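Local atomic coordinates of glycerol-3-phosphate dehydrogenase [NAD(+)] 1 (Saccharomyces cerevisiae, PDB entry 4FGW), a protein that catalyses the NADH-linked interconversion of dihydroxyacetone phosphate and sn-glycerol 3-phosphate, driving glycerol production and accumulation when yeast meets hyperosmotic stress. Residues K81-I86 against A107-I112. Residues are numbered along the deposited sequence; the frame is centred on the assembly and turned at random.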
loop_
_atom_site.group_PDB
_atom_site.type_symbol
_atom_site.label_atom_id
_atom_site.label_comp_id
_atom_site.label_asym_id
_atom_site.label_seq_id
_atom_site.Cartn_x
_atom_site.Cartn_y
_atom_site.Cartn_z
ATOM N N LYS A 81 29.802 -31.237 -14.356
ATOM C CA LYS A 81 28.934 -30.349 -15.147
ATOM C C LYS A 81 27.625 -30.053 -14.411
ATOM O O LYS A 81 26.928 -30.986 -14.001
ATOM C CB LYS A 81 28.622 -30.942 -16.537
ATOM C CG LYS A 81 29.809 -31.548 -17.276
ATOM C CD LYS A 81 29.659 -33.057 -17.401
ATOM C CE LYS A 81 29.125 -33.472 -18.753
ATOM N NZ LYS A 81 28.731 -34.906 -18.775
ATOM N N LEU A 82 27.304 -28.753 -14.242
ATOM C CA LEU A 82 26.091 -28.278 -13.563
ATOM C C LEU A 82 24.817 -28.775 -14.253
ATOM O O LEU A 82 23.870 -29.164 -13.565
ATOM C CB LEU A 82 26.103 -26.737 -13.426
ATOM C CG LEU A 82 24.896 -26.050 -12.752
ATOM C CD1 LEU A 82 24.679 -26.533 -11.321
ATOM C CD2 LEU A 82 25.052 -24.546 -12.767
ATOM N N THR A 83 24.823 -28.810 -15.604
ATOM C CA THR A 83 23.709 -29.281 -16.438
ATOM C C THR A 83 23.327 -30.734 -16.131
ATOM O O THR A 83 22.141 -31.065 -16.133
ATOM C CB THR A 83 24.018 -29.097 -17.933
ATOM O OG1 THR A 83 25.277 -29.703 -18.240
ATOM C CG2 THR A 83 24.016 -27.636 -18.359
ATOM N N GLU A 84 24.333 -31.585 -15.846
ATOM C CA GLU A 84 24.152 -33.005 -15.531
ATOM C C GLU A 84 23.786 -33.263 -14.067
ATOM O O GLU A 84 23.142 -34.273 -13.775
ATOM C CB GLU A 84 25.362 -33.830 -15.980
ATOM C CG GLU A 84 25.659 -33.731 -17.470
ATOM C CD GLU A 84 24.667 -34.393 -18.409
ATOM O OE1 GLU A 84 23.608 -33.782 -18.692
ATOM O OE2 GLU A 84 24.975 -35.503 -18.902
ATOM N N ILE A 85 24.178 -32.344 -13.155
ATOM C CA ILE A 85 23.839 -32.385 -11.724
ATOM C C ILE A 85 22.312 -32.175 -11.599
ATOM O O ILE A 85 21.652 -32.868 -10.818
ATOM C CB ILE A 85 24.671 -31.327 -10.918
ATOM C CG1 ILE A 85 26.162 -31.751 -10.823
ATOM C CG2 ILE A 85 24.080 -31.063 -9.513
ATOM C CD1 ILE A 85 27.171 -30.595 -10.600
ATOM N N ILE A 86 21.767 -31.245 -12.411
ATOM C CA ILE A 86 20.338 -30.923 -12.486
ATOM C C ILE A 86 19.568 -32.076 -13.169
ATOM O O ILE A 86 18.499 -32.451 -12.691
ATOM C CB ILE A 86 20.105 -29.523 -13.146
ATOM C CG1 ILE A 86 20.631 -28.390 -12.234
ATOM C CG2 ILE A 86 18.630 -29.284 -13.518
ATOM C CD1 ILE A 86 21.183 -27.170 -12.964
ATOM N N ALA A 107 17.989 -29.337 -17.986
ATOM C CA ALA A 107 19.024 -28.317 -18.138
ATOM C C ALA A 107 19.735 -28.500 -19.488
ATOM O O ALA A 107 20.041 -29.631 -19.876
ATOM C CB ALA A 107 20.024 -28.430 -16.999
ATOM N N ASN A 108 19.993 -27.390 -20.185
ATOM C CA ASN A 108 20.644 -27.417 -21.490
ATOM C C ASN A 108 21.796 -26.403 -21.581
ATOM O O ASN A 108 21.570 -25.214 -21.345
ATOM C CB ASN A 108 19.624 -27.203 -22.612
ATOM C CG ASN A 108 20.060 -27.796 -23.929
ATOM O OD1 ASN A 108 21.125 -27.471 -24.471
ATOM N ND2 ASN A 108 19.253 -28.694 -24.469
ATOM N N PRO A 109 23.028 -26.837 -21.936
ATOM C CA PRO A 109 24.138 -25.873 -22.014
ATOM C C PRO A 109 24.192 -25.058 -23.309
ATOM O O PRO A 109 24.884 -24.036 -23.352
ATOM C CB PRO A 109 25.381 -26.746 -21.836
ATOM C CG PRO A 109 24.980 -28.085 -22.354
ATOM C CD PRO A 109 23.480 -28.213 -22.240
ATOM N N ASP A 110 23.479 -25.520 -24.361
ATOM C CA ASP A 110 23.432 -24.880 -25.677
ATOM C C ASP A 110 22.179 -24.015 -25.811
ATOM O O ASP A 110 21.061 -24.527 -25.728
ATOM C CB ASP A 110 23.508 -25.938 -26.797
ATOM C CG ASP A 110 23.765 -25.382 -28.182
ATOM O OD1 ASP A 110 22.888 -24.655 -28.706
ATOM O OD2 ASP A 110 24.806 -25.734 -28.779
ATOM N N LEU A 111 22.384 -22.725 -25.979
ATOM C CA LEU A 111 21.316 -21.793 -26.176
ATOM C C LEU A 111 20.415 -22.238 -27.294
ATOM O O LEU A 111 19.222 -22.373 -27.107
ATOM C CB LEU A 111 21.890 -20.424 -26.495
ATOM C CG LEU A 111 21.023 -19.189 -26.302
ATOM C CD1 LEU A 111 20.250 -19.274 -25.030
ATOM C CD2 LEU A 111 21.854 -17.952 -26.302
ATOM N N ILE A 112 20.987 -22.454 -28.466
ATOM C CA ILE A 112 20.212 -22.769 -29.642
ATOM C C ILE A 112 19.474 -24.087 -29.522
ATOM O O ILE A 112 18.381 -24.229 -30.026
ATOM C CB ILE A 112 21.099 -22.779 -30.875
ATOM C CG1 ILE A 112 21.953 -21.532 -30.863
ATOM C CG2 ILE A 112 20.269 -22.791 -32.133
ATOM C CD1 ILE A 112 21.567 -20.650 -29.769
#
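Thr-83 and Ala-107 bring the backbones closest, their CA atoms 5.1 Å apart, where the short helix 82-86 meets the end of strand 105-108. Lys-81 stands at the N-cap of that helix, and its carbonyl O accepts a hydrogen bond from the N-H of Ile-85. The methyl of Ala-107 points at the helix and sits between Thr-83 and Ile-86, one turn apart: Ala-107 CB lies 3.5 Å from the backbone O of Thr-83 and 3.8 Å from CG2 of Ile-86, the branch that chi1 of -68° turns to this methyl. CG2 of Thr-83 sits over a face of the Pro-109 ring, 3.8 to 4.1 Å from all five ring atoms, the two side chains crossing at about a right angle. OG1, held between backbone N and carbonyl carbon (chi1 53°), hydrogen-bonds OE1 of Glu-74. Beyond the strand the chain turns away: Asn-108 OD1 accepts a hydrogen bond from the N-H of Asp-110 (N to OD1 3.1 Å) on an in-plane lone pair, an Asx turn that leads to Asp-110, the N-cap of helix 111-115. Asn-108 ND2 hydrogen-bonds OE1 of Gln-69 on strand 67-71 and OD1 of Asp-113. Helix 82-86 and strand 105-108 belong to the beta-alpha-beta unit that begins with strand 67-71 in the Rossmann-type domain, and the side chain of Ile-86 comes about 6 Å from that of Ser-42, a probable NAD(+)-binding residue. Direct cohesion is therefore van der Waals, the Ala-107 methyl against a carbonyl and the Ile-86 methyl, and the Thr-83 methyl on the proline just past the strand, while Thr-83 OG1 and Asn-108 ND2 bond outside the segments.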